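Local atomic coordinates of aminotransferase, classes I and II (Silicibacter pomeroyi DSS-3, PDB entry 3H14), a protein that probably transfers amino groups between amino acids and 2-oxo acids, using pyridoxal 5'-phosphate as cofactor, in the manner of an aspartate aminotransferase. Residues 103-108 / 133-138; 120-123 / 128-131; 213-218 / 222-227; 242-245 / 251-254. One frame throughout, in Å; residues are numbered along the deposited sequence.

Contact 1 (103-108 / 133-138); sequences GFLLAF and RALGLV
Leu105 sets its CG trans to the backbone nitrogen (chi1 176°), while Leu135 sends CG anti to its own carbonyl carbon (chi1 -69°); the two choices bring the methyl ends of both leucines together. The contact joins helix 100-111 to the end of helix 126-134, two helices packed beside each other on the large seven-stranded mixed sheet of the class I aminotransferase fold. Leu135 is the first residue to leave helical geometry, and Gly136, with its positive phi, is the C-prime residue of a Schellman motif, in which Leu137 N bonds to Leu132 O and Gly136 N to Arg133 O. Leu135 and Leu137, on either side of this glycine, both point toward the neighbouring helix.

All the meetings are apolar. Leu105 and Leu135 cross at about a right angle, with Leu105 CD1 3.9 Å from Leu135 CD2. The other branch of Leu135 serves Phe108: its CD1 lies in the plane of the ring at the edge, 3.9 Å from Phe108 CD2, and also 4.0 Å from Phe108 CB. Leu137 CD1 comes to the root of the same side chain, 3.9 Å from Phe108 CB. Further into the interior, Phe108 packs on Ile131, Leu132 and Ile198, whereas Leu105 and Leu135 remain partly exposed. Over one face of the Phe108 ring, offset toward its rim, sits the carbonyl oxygen Phe104 O, 3.1 Å above the ring plane.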
loop_
_atom_site.group_PDB
_atom_site.type_symbol
_atom_site.label_atom_id
_atom_site.label_comp_id
_atom_site.label_asym_id
_atom_site.label_seq_id
_atom_site.Cartn_x
_atom_site.Cartn_y
_atom_site.Cartn_z
ATOM N N GLY A 103 4.739 -9.723 -6.849
ATOM C CA GLY A 103 5.721 -9.855 -5.787
ATOM C C GLY A 103 5.164 -10.683 -4.653
ATOM O O GLY A 103 5.843 -11.563 -4.109
ATOM N N PHE A 104 3.931 -10.379 -4.258
ATOM C CA PHE A 104 3.276 -11.183 -3.208
ATOM C C PHE A 104 3.132 -12.662 -3.615
ATOM O O PHE A 104 3.401 -13.567 -2.813
ATOM C CB PHE A 104 1.923 -10.599 -2.803
ATOM C CG PHE A 104 2.021 -9.263 -2.145
ATOM C CD1 PHE A 104 2.908 -9.056 -1.081
ATOM C CD2 PHE A 104 1.245 -8.194 -2.589
ATOM C CE1 PHE A 104 3.012 -7.806 -0.492
ATOM C CE2 PHE A 104 1.360 -6.918 -1.982
ATOM C CZ PHE A 104 2.236 -6.737 -0.947
ATOM N N LEU A 105 2.712 -12.908 -4.843
ATOM C CA LEU A 105 2.610 -14.266 -5.346
ATOM C C LEU A 105 3.935 -15.001 -5.260
ATOM O O LEU A 105 3.992 -16.172 -4.873
ATOM C CB LEU A 105 2.110 -14.257 -6.797
ATOM C CG LEU A 105 2.032 -15.610 -7.501
ATOM C CD1 LEU A 105 1.070 -16.508 -6.740
ATOM C CD2 LEU A 105 1.594 -15.464 -8.955
ATOM N N LEU A 106 5.016 -14.314 -5.588
ATOM C CA LEU A 106 6.301 -14.963 -5.683
ATOM C C LEU A 106 6.836 -15.184 -4.290
ATOM O O LEU A 106 7.303 -16.277 -3.988
ATOM C CB LEU A 106 7.267 -14.122 -6.508
ATOM C CG LEU A 106 7.013 -14.087 -8.015
ATOM C CD1 LEU A 106 8.007 -13.070 -8.628
ATOM C CD2 LEU A 106 7.163 -15.531 -8.593
ATOM N N ALA A 107 6.703 -14.163 -3.431
ATOM C CA ALA A 107 7.097 -14.302 -2.048
ATOM C C ALA A 107 6.362 -15.457 -1.401
ATOM O O ALA A 107 6.980 -16.315 -0.769
ATOM C CB ALA A 107 6.881 -13.042 -1.300
ATOM N N PHE A 108 5.039 -15.473 -1.497
ATOM C CA PHE A 108 4.290 -16.463 -0.759
ATOM C C PHE A 108 4.564 -17.860 -1.294
ATOM O O PHE A 108 4.584 -18.821 -0.511
ATOM C CB PHE A 108 2.780 -16.181 -0.833
ATOM C CG PHE A 108 2.365 -14.880 -0.213
ATOM C CD1 PHE A 108 3.183 -14.220 0.698
ATOM C CD2 PHE A 108 1.107 -14.337 -0.488
ATOM C CE1 PHE A 108 2.778 -13.039 1.270
ATOM C CE2 PHE A 108 0.729 -13.125 0.081
ATOM C CZ PHE A 108 1.574 -12.505 0.967
ATOM N N ARG A 133 -5.336 -16.430 1.446
ATOM C CA ARG A 133 -6.396 -17.431 1.406
ATOM C C ARG A 133 -6.546 -18.067 0.011
ATOM O O ARG A 133 -6.760 -19.291 -0.117
ATOM C CB ARG A 133 -7.720 -16.738 1.783
ATOM C CG ARG A 133 -8.831 -17.661 2.144
ATOM C CD ARG A 133 -10.200 -16.917 2.350
ATOM N NE ARG A 133 -11.282 -17.876 2.616
ATOM C CZ ARG A 133 -11.832 -18.658 1.686
ATOM N NH1 ARG A 133 -11.428 -18.558 0.426
ATOM N NH2 ARG A 133 -12.791 -19.519 2.017
ATOM N N ALA A 134 -6.476 -17.230 -1.018
ATOM C CA ALA A 134 -6.578 -17.669 -2.428
ATOM C C ALA A 134 -5.516 -18.699 -2.823
ATOM O O ALA A 134 -5.740 -19.515 -3.721
ATOM C CB ALA A 134 -6.491 -16.480 -3.369
ATOM N N LEU A 135 -4.392 -18.645 -2.133
ATOM C CA LEU A 135 -3.270 -19.574 -2.331
ATOM C C LEU A 135 -3.259 -20.794 -1.383
ATOM O O LEU A 135 -2.296 -21.595 -1.367
ATOM C CB LEU A 135 -1.973 -18.789 -2.160
ATOM C CG LEU A 135 -1.728 -17.795 -3.297
ATOM C CD1 LEU A 135 -0.449 -16.951 -2.999
ATOM C CD2 LEU A 135 -1.606 -18.464 -4.640
ATOM N N GLY A 136 -4.313 -20.939 -0.580
ATOM C CA GLY A 136 -4.394 -21.994 0.408
ATOM C C GLY A 136 -3.568 -21.790 1.648
ATOM O O GLY A 136 -3.246 -22.748 2.367
ATOM N N LEU A 137 -3.222 -20.555 1.941
ATOM C CA LEU A 137 -2.471 -20.253 3.131
ATOM C C LEU A 137 -3.466 -19.651 4.152
ATOM O O LEU A 137 -4.638 -19.407 3.842
ATOM C CB LEU A 137 -1.333 -19.275 2.826
ATOM C CG LEU A 137 -0.412 -19.664 1.674
ATOM C CD1 LEU A 137 0.575 -18.551 1.403
ATOM C CD2 LEU A 137 0.301 -21.060 1.982
ATOM N N VAL A 138 -2.973 -19.418 5.343
ATOM C CA VAL A 138 -3.809 -19.023 6.477
ATOM C C VAL A 138 -3.406 -17.645 6.993
ATOM O O VAL A 138 -2.416 -17.483 7.736
ATOM C CB VAL A 138 -3.756 -20.051 7.598
ATOM C CG1 VAL A 138 -4.629 -19.553 8.793
ATOM C CG2 VAL A 138 -4.197 -21.441 7.092
#

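Contact 2 (120-123 / 128-131); sequences IGAP and YRQI
Ile120 makes the apolar part of this contact, reaching from strand 117-122 to the first turn of helix 126-134. Its CG1 lies between the backbone nitrogen and the carbonyl carbon (chi1 52°), and the extended chain beyond it carries CD1 to the helix backbone. There Ile120 CD1 rests 3.7 Å from Arg129 CB and 3.8 Å from Arg129 N, crossing the arginine side chain at about a right angle. Tyr128 is met at its root: Ile120 CD1 is 4.1 Å from Tyr128 CB, and the second branch, Ile120 CG2, is 4.2 Å from that same Tyr128 CB, the two side chains running alongside in opposite senses.

The strand and helix are the first two elements of a beta-alpha-beta unit completed by strand 138-143, which pairs with strand 117-122 in parallel.

Polar ends lead away from the isoleucine. Arg129, bent at chi3 (68°), folds back along the strand until Ala122 CB lies at the edge of the guanidinium, 4.3 Å from Arg129 NH2. That group is held by a salt bridge to Asp141 on strand 138-143 and by hydrogen bonds to the backbone oxygens of Asp347 and Phe348, which tie the unit to a distant loop. Tyr128 OH bonds to Asp200 OD2, while the tyrosine ring also meets Tyr125 edge-to-face. A glycerol, probably from the crystallisation liquor, is hydrogen-bonded to Gly121 N.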
loop_
_atom_site.group_PDB
_atom_site.type_symbol
_atom_site.label_atom_id
_atom_site.label_comp_id
_atom_site.label_asym_id
_atom_site.label_seq_id
_atom_site.Cartn_x
_atom_site.Cartn_y
_atom_site.Cartn_z
ATOM N N ILE A 120 -0.455 -10.783 9.771
ATOM C CA ILE A 120 -0.656 -9.494 9.088
ATOM C C ILE A 120 -1.414 -8.558 10.020
ATOM O O ILE A 120 -2.380 -8.967 10.648
ATOM C CB ILE A 120 -1.455 -9.665 7.771
ATOM C CG1 ILE A 120 -2.748 -10.448 8.004
ATOM C CG2 ILE A 120 -0.594 -10.429 6.719
ATOM C CD1 ILE A 120 -3.590 -10.703 6.760
ATOM N N GLY A 121 -0.955 -7.333 10.161
ATOM C CA GLY A 121 -1.645 -6.359 11.054
ATOM C C GLY A 121 -3.010 -5.971 10.558
ATOM O O GLY A 121 -3.229 -5.872 9.346
ATOM N N ALA A 122 -3.958 -5.741 11.479
ATOM C CA ALA A 122 -5.276 -5.239 11.126
ATOM C C ALA A 122 -5.392 -3.974 11.967
ATOM O O ALA A 122 -5.273 -4.069 13.174
ATOM C CB ALA A 122 -6.383 -6.252 11.505
ATOM N N PRO A 123 -5.574 -2.785 11.355
ATOM C CA PRO A 123 -5.885 -2.527 9.946
ATOM C C PRO A 123 -4.700 -2.755 9.049
ATOM O O PRO A 123 -3.549 -2.522 9.450
ATOM C CB PRO A 123 -6.239 -1.028 9.927
ATOM C CG PRO A 123 -5.445 -0.465 11.103
ATOM C CD PRO A 123 -5.467 -1.534 12.135
ATOM N N TYR A 128 -3.979 -8.492 1.351
ATOM C CA TYR A 128 -3.069 -9.450 1.991
ATOM C C TYR A 128 -3.812 -10.705 2.392
ATOM O O TYR A 128 -3.389 -11.810 2.010
ATOM C CB TYR A 128 -2.408 -8.920 3.272
ATOM C CG TYR A 128 -1.447 -7.765 3.202
ATOM C CD1 TYR A 128 -0.684 -7.495 2.083
ATOM C CD2 TYR A 128 -1.240 -6.975 4.344
ATOM C CE1 TYR A 128 0.184 -6.437 2.070
ATOM C CE2 TYR A 128 -0.359 -5.933 4.340
ATOM C CZ TYR A 128 0.351 -5.655 3.203
ATOM O OH TYR A 128 1.223 -4.590 3.228
ATOM N N ARG A 129 -4.879 -10.561 3.189
ATOM C CA ARG A 129 -5.640 -11.732 3.676
ATOM C C ARG A 129 -6.267 -12.517 2.542
ATOM O O ARG A 129 -6.299 -13.728 2.601
ATOM C CB ARG A 129 -6.689 -11.393 4.765
ATOM C CG ARG A 129 -7.824 -10.493 4.310
ATOM C CD ARG A 129 -8.800 -10.194 5.497
ATOM N NE ARG A 129 -8.148 -9.375 6.505
ATOM C CZ ARG A 129 -8.166 -8.042 6.526
ATOM N NH1 ARG A 129 -8.841 -7.351 5.615
ATOM N NH2 ARG A 129 -7.513 -7.390 7.484
ATOM N N GLN A 130 -6.702 -11.833 1.490
ATOM C CA GLN A 130 -7.363 -12.491 0.391
ATOM C C GLN A 130 -6.408 -13.305 -0.486
ATOM O O GLN A 130 -6.742 -14.416 -0.893
ATOM C CB GLN A 130 -8.138 -11.480 -0.496
ATOM C CG GLN A 130 -9.184 -10.607 0.241
ATOM C CD GLN A 130 -10.276 -11.391 0.944
ATOM O OE1 GLN A 130 -10.648 -12.489 0.528
ATOM N NE2 GLN A 130 -10.806 -10.818 2.028
ATOM N N ILE A 131 -5.275 -12.722 -0.824
ATOM C CA ILE A 131 -4.225 -13.414 -1.612
ATOM C C ILE A 131 -3.702 -14.617 -0.839
ATOM O O ILE A 131 -3.541 -15.682 -1.402
ATOM C CB ILE A 131 -3.055 -12.495 -1.964
ATOM C CG1 ILE A 131 -3.493 -11.408 -2.933
ATOM C CG2 ILE A 131 -1.843 -13.299 -2.594
ATOM C CD1 ILE A 131 -2.413 -10.296 -3.157
#

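Contact 3 (213-218 / 222-227)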
loop_
_atom_site.group_PDB
_atom_site.type_symbol
_atom_site.label_atom_id
_atom_site.label_comp_id
_atom_site.label_asym_id
_atom_site.label_seq_id
_atom_site.Cartn_x
_atom_site.Cartn_y
_atom_site.Cartn_z
ATOM N N VAL A 213 12.452 3.367 6.372
ATOM C CA VAL A 213 13.561 2.459 6.658
ATOM C C VAL A 213 13.380 1.163 5.884
ATOM O O VAL A 213 12.445 0.443 6.138
ATOM C CB VAL A 213 13.670 2.114 8.161
ATOM C CG1 VAL A 213 14.892 1.241 8.387
ATOM C CG2 VAL A 213 13.761 3.392 9.016
ATOM N N THR A 214 14.275 0.859 4.942
ATOM C CA THR A 214 14.202 -0.432 4.267
ATOM C C THR A 214 14.651 -1.518 5.229
ATOM O O THR A 214 15.573 -1.315 6.006
ATOM C CB THR A 214 15.004 -0.516 2.932
ATOM O OG1 THR A 214 14.787 -1.801 2.345
ATOM C CG2 THR A 214 16.492 -0.364 3.126
ATOM N N ALA A 215 13.957 -2.656 5.204
ATOM C CA ALA A 215 14.346 -3.816 5.990
ATOM C C ALA A 215 15.777 -4.248 5.705
ATOM O O ALA A 215 16.416 -4.837 6.572
ATOM C CB ALA A 215 13.414 -4.966 5.742
ATOM N N LEU A 216 16.275 -3.938 4.510
ATOM C CA LEU A 216 17.687 -4.196 4.132
ATOM C C LEU A 216 18.726 -3.463 5.000
ATOM O O LEU A 216 19.855 -3.887 5.082
ATOM C CB LEU A 216 17.890 -3.867 2.656
ATOM C CG LEU A 216 16.938 -4.655 1.737
ATOM C CD1 LEU A 216 17.196 -4.305 0.302
ATOM C CD2 LEU A 216 17.108 -6.151 1.927
ATOM N N GLU A 217 18.339 -2.386 5.661
ATOM C CA GLU A 217 19.221 -1.693 6.610
ATOM C C GLU A 217 19.443 -2.489 7.903
ATOM O O GLU A 217 20.333 -2.146 8.684
ATOM C CB GLU A 217 18.655 -0.323 6.974
ATOM C CG GLU A 217 18.706 0.756 5.863
ATOM C CD GLU A 217 18.063 2.064 6.295
ATOM O OE1 GLU A 217 17.009 2.466 5.738
ATOM O OE2 GLU A 217 18.594 2.691 7.229
ATOM N N LEU A 218 18.615 -3.509 8.152
ATOM C CA LEU A 218 18.676 -4.323 9.378
ATOM C C LEU A 218 19.001 -5.777 9.124
ATOM O O LEU A 218 19.594 -6.417 9.978
ATOM C CB LEU A 218 17.357 -4.248 10.158
ATOM C CG LEU A 218 17.176 -2.875 10.827
ATOM C CD1 LEU A 218 15.798 -2.298 10.565
ATOM C CD2 LEU A 218 17.516 -2.876 12.317
ATOM N N CYS A 222 15.251 -11.405 4.486
ATOM C CA CYS A 222 13.889 -10.903 4.365
ATOM C C CYS A 222 13.606 -10.790 2.895
ATOM O O CYS A 222 14.529 -10.788 2.094
ATOM C CB CYS A 222 13.718 -9.534 5.050
ATOM S SG CYS A 222 14.646 -8.192 4.317
ATOM N N TYR A 223 12.334 -10.775 2.547
ATOM C CA TYR A 223 11.874 -10.417 1.203
ATOM C C TYR A 223 11.372 -8.981 1.301
ATOM O O TYR A 223 10.604 -8.664 2.197
ATOM C CB TYR A 223 10.742 -11.324 0.756
ATOM C CG TYR A 223 11.170 -12.627 0.132
ATOM C CD1 TYR A 223 12.280 -13.342 0.630
ATOM C CD2 TYR A 223 10.475 -13.164 -0.923
ATOM C CE1 TYR A 223 12.667 -14.560 0.082
ATOM C CE2 TYR A 223 10.861 -14.365 -1.488
ATOM C CZ TYR A 223 11.976 -15.059 -0.965
ATOM O OH TYR A 223 12.379 -16.252 -1.514
ATOM N N VAL A 224 11.828 -8.114 0.411
ATOM C CA VAL A 224 11.286 -6.735 0.308
ATOM C C VAL A 224 10.427 -6.678 -0.973
ATOM O O VAL A 224 10.858 -7.172 -2.061
ATOM C CB VAL A 224 12.415 -5.688 0.264
ATOM C CG1 VAL A 224 11.889 -4.287 -0.112
ATOM C CG2 VAL A 224 13.144 -5.608 1.572
ATOM N N ILE A 225 9.227 -6.111 -0.841
ATOM C CA ILE A 225 8.260 -6.018 -1.954
ATOM C C ILE A 225 8.058 -4.531 -2.265
ATOM O O ILE A 225 7.862 -3.735 -1.365
ATOM C CB ILE A 225 6.885 -6.699 -1.622
ATOM C CG1 ILE A 225 7.066 -8.136 -1.079
ATOM C CG2 ILE A 225 5.899 -6.612 -2.841
ATOM C CD1 ILE A 225 7.899 -9.075 -1.943
ATOM N N ASN A 226 8.164 -4.170 -3.546
ATOM C CA ASN A 226 7.942 -2.806 -3.971
ATOM C C ASN A 226 7.249 -2.760 -5.336
ATOM O O ASN A 226 6.937 -3.775 -5.954
ATOM C CB ASN A 226 9.233 -2.016 -3.981
ATOM C CG ASN A 226 9.068 -0.587 -3.435
ATOM O OD1 ASN A 226 8.183 0.181 -3.862
ATOM N ND2 ASN A 226 9.981 -0.203 -2.524
ATOM N N SER A 227 6.979 -1.545 -5.773
ATOM C CA SER A 227 6.142 -1.308 -6.938
ATOM C C SER A 227 6.469 0.068 -7.501
ATOM O O SER A 227 6.951 0.961 -6.769
ATOM C CB SER A 227 4.674 -1.342 -6.526
ATOM O OG SER A 227 3.792 -1.179 -7.654
#
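Leu216 extends from a short 3-10 turn, residues 215-217, to the side of strand 223-227, an inner strand of the large mixed sheet in this aminotransferase fold. From CB the chain leaves with CG anti to the carbonyl carbon (chi1 -57°), which swings the isobutyl group over the strand. The branch point is already in contact: Leu216 CG lies 3.9 Å from Val224 CG2. Beyond it the two methyls part. Leu216 CD2 settles between two residues of the strand segment, 4.0 Å from Cys222 SG and equally 4.0 Å from Val224 CG2, while CD1 turns toward Val243 on the adjacent strand 240-243.

Ala215 adds to the same patch, its CB 3.7 Å from Cys222 SG. The sulfur arrives there because Cys222 holds SG between its backbone nitrogen and carbonyl carbon (chi1 65°), so that one atom touches both Ala215 and Leu216. All the residues that touch are buried, and no hydrogen bond crosses between the segments.

Polar groups bond within the turn and to its surroundings instead. Glu217 N bonds to Thr214 O, and Glu217 OE1 in return accepts Thr214 N at 3.3 Å, approached on its anti side and out of the carboxylate plane. A second carboxylate, Glu201, grips the start of the turn through Ala215 N and Thr214 OG1. The same hydroxyl receives a weak bond from Leu216 N and has a methyl beside it: Val224 CG2 lies 4.2 Å from Thr214 OG1.

Contact 4 (242-245 / 251-254); sequences MVVP and VVER
Val252 is the one residue of helix 249-258 within 251-254 that meets 242-245, and both its methyls are engaged. Its CG1, anti to the backbone nitrogen (chi1 179°), lies 4.1 Å from Met242 SE, the selenium of a selenomethionine. Its CG2 takes the other branch and faces Val244 CG1 at 4.0 Å, methyl end meeting methyl end. The Met242 chain crosses Val252 obliquely, and a bend at chi3 (-52°) turns its terminal methyl toward helix 100-111.

This inner part is buried on several sides. Leu106 of helix 100-111, Tyr223 of strand 223-227 and Val95 of strand 94-97 each touch both Met242 and Val252, packing the pair into the layer between the large mixed sheet and its covering helices. On the outer side the helix changes character: Glu253 and Arg254 are exposed, and Val251, though also exposed, touches Ala110 of helix 100-111, leaving the attachment of this turn to 242-245 to a single inward valine.

Backbone bonding here belongs to the sheet, with Met242 paired to Val95, and Val244 O taking a hydrogen bond from Arg93 NE. Since neither a hydrogen bond nor a charge pair joins 242-245 to 251-254, their direct contact rests on dispersion and the exclusion of water, which sets little demand on direction.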
loop_
_atom_site.group_PDB
_atom_site.type_symbol
_atom_site.label_atom_id
_atom_site.label_comp_id
_atom_site.label_asym_id
_atom_site.label_seq_id
_atom_site.Cartn_x
_atom_site.Cartn_y
_atom_site.Cartn_z
HETATM N N MSE A 242 11.167 -6.866 -6.327
HETATM C CA MSE A 242 11.410 -7.383 -5.001
HETATM C C MSE A 242 12.922 -7.554 -4.808
HETATM O O MSE A 242 13.671 -7.601 -5.783
HETATM C CB MSE A 242 10.596 -8.682 -4.792
HETATM C CG MSE A 242 10.918 -9.795 -5.738
HETATM SE SE MSE A 242 9.611 -11.260 -5.778
HETATM C CE MSE A 242 9.548 -11.584 -3.894
ATOM N N VAL A 243 13.368 -7.532 -3.559
ATOM C CA VAL A 243 14.741 -7.858 -3.216
ATOM C C VAL A 243 14.692 -9.076 -2.315
ATOM O O VAL A 243 13.926 -9.106 -1.344
ATOM C CB VAL A 243 15.441 -6.671 -2.489
ATOM C CG1 VAL A 243 16.933 -6.985 -2.151
ATOM C CG2 VAL A 243 15.317 -5.369 -3.318
ATOM N N VAL A 244 15.503 -10.081 -2.643
ATOM C CA VAL A 244 15.607 -11.309 -1.881
ATOM C C VAL A 244 17.092 -11.566 -1.564
ATOM O O VAL A 244 17.966 -10.988 -2.202
ATOM C CB VAL A 244 15.008 -12.496 -2.657
ATOM C CG1 VAL A 244 13.581 -12.185 -3.020
ATOM C CG2 VAL A 244 15.803 -12.786 -3.954
ATOM N N PRO A 245 17.373 -12.394 -0.555
ATOM C CA PRO A 245 18.747 -12.777 -0.220
ATOM C C PRO A 245 19.477 -13.383 -1.407
ATOM O O PRO A 245 18.842 -13.953 -2.269
ATOM C CB PRO A 245 18.545 -13.831 0.880
ATOM C CG PRO A 245 17.198 -13.493 1.488
ATOM C CD PRO A 245 16.387 -13.011 0.363
ATOM N N VAL A 251 15.727 -19.532 -6.359
ATOM C CA VAL A 251 14.390 -20.022 -6.005
ATOM C C VAL A 251 13.300 -19.181 -6.677
ATOM O O VAL A 251 12.377 -19.718 -7.279
ATOM C CB VAL A 251 14.156 -20.035 -4.457
ATOM C CG1 VAL A 251 12.736 -20.491 -4.120
ATOM C CG2 VAL A 251 15.194 -20.928 -3.770
ATOM N N VAL A 252 13.414 -17.862 -6.553
ATOM C CA VAL A 252 12.407 -16.941 -7.120
ATOM C C VAL A 252 12.398 -17.000 -8.632
ATOM O O VAL A 252 11.320 -17.088 -9.245
ATOM C CB VAL A 252 12.574 -15.484 -6.630
ATOM C CG1 VAL A 252 11.524 -14.600 -7.271
ATOM C CG2 VAL A 252 12.412 -15.414 -5.114
ATOM N N GLU A 253 13.591 -16.993 -9.224
ATOM C CA GLU A 253 13.726 -17.049 -10.676
ATOM C C GLU A 253 13.051 -18.269 -11.267
ATOM O O GLU A 253 12.368 -18.158 -12.257
ATOM C CB GLU A 253 15.200 -17.010 -11.120
ATOM C CG GLU A 253 15.388 -17.214 -12.647
ATOM C CD GLU A 253 16.872 -17.352 -13.068
ATOM O OE1 GLU A 253 17.627 -18.088 -12.391
ATOM O OE2 GLU A 253 17.279 -16.715 -14.083
ATOM N N ARG A 254 13.238 -19.441 -10.678
ATOM C CA ARG A 254 12.622 -20.630 -11.233
ATOM C C ARG A 254 11.128 -20.590 -11.132
ATOM O O ARG A 254 10.434 -21.041 -12.037
ATOM C CB ARG A 254 13.124 -21.883 -10.534
ATOM C CG ARG A 254 14.463 -22.322 -11.013
ATOM C CD ARG A 254 14.861 -23.622 -10.364
ATOM N NE ARG A 254 16.271 -23.903 -10.595
ATOM C CZ ARG A 254 16.919 -24.973 -10.130
ATOM N NH1 ARG A 254 16.285 -25.881 -9.387
ATOM N NH2 ARG A 254 18.210 -25.137 -10.419
#

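Contacts 2, 3 and 4 are buried, whereas contact 1 is partly exposed at Leu105 and Leu135. Contacts 1 and 2 share helix 126-134 and meet where Phe104 packs on Tyr128 and Phe108 on Ile131. Contacts 3 and 4 use neighbouring strands of the same sheet, with Val224 N 2.9 Å from Val243 O, a probable hydrogen bond. Helix 100-111 of contact 1 bridges both halves: Ala107 touches Tyr223, and Leu106 reaches Met242 and Val252. No hydrogen bond crosses any of the four; contacts 2 and 3 differ in having polar ends tied to carboxylates outside their segments, Asp141 and Asp200 for the former, Glu201 for the latter.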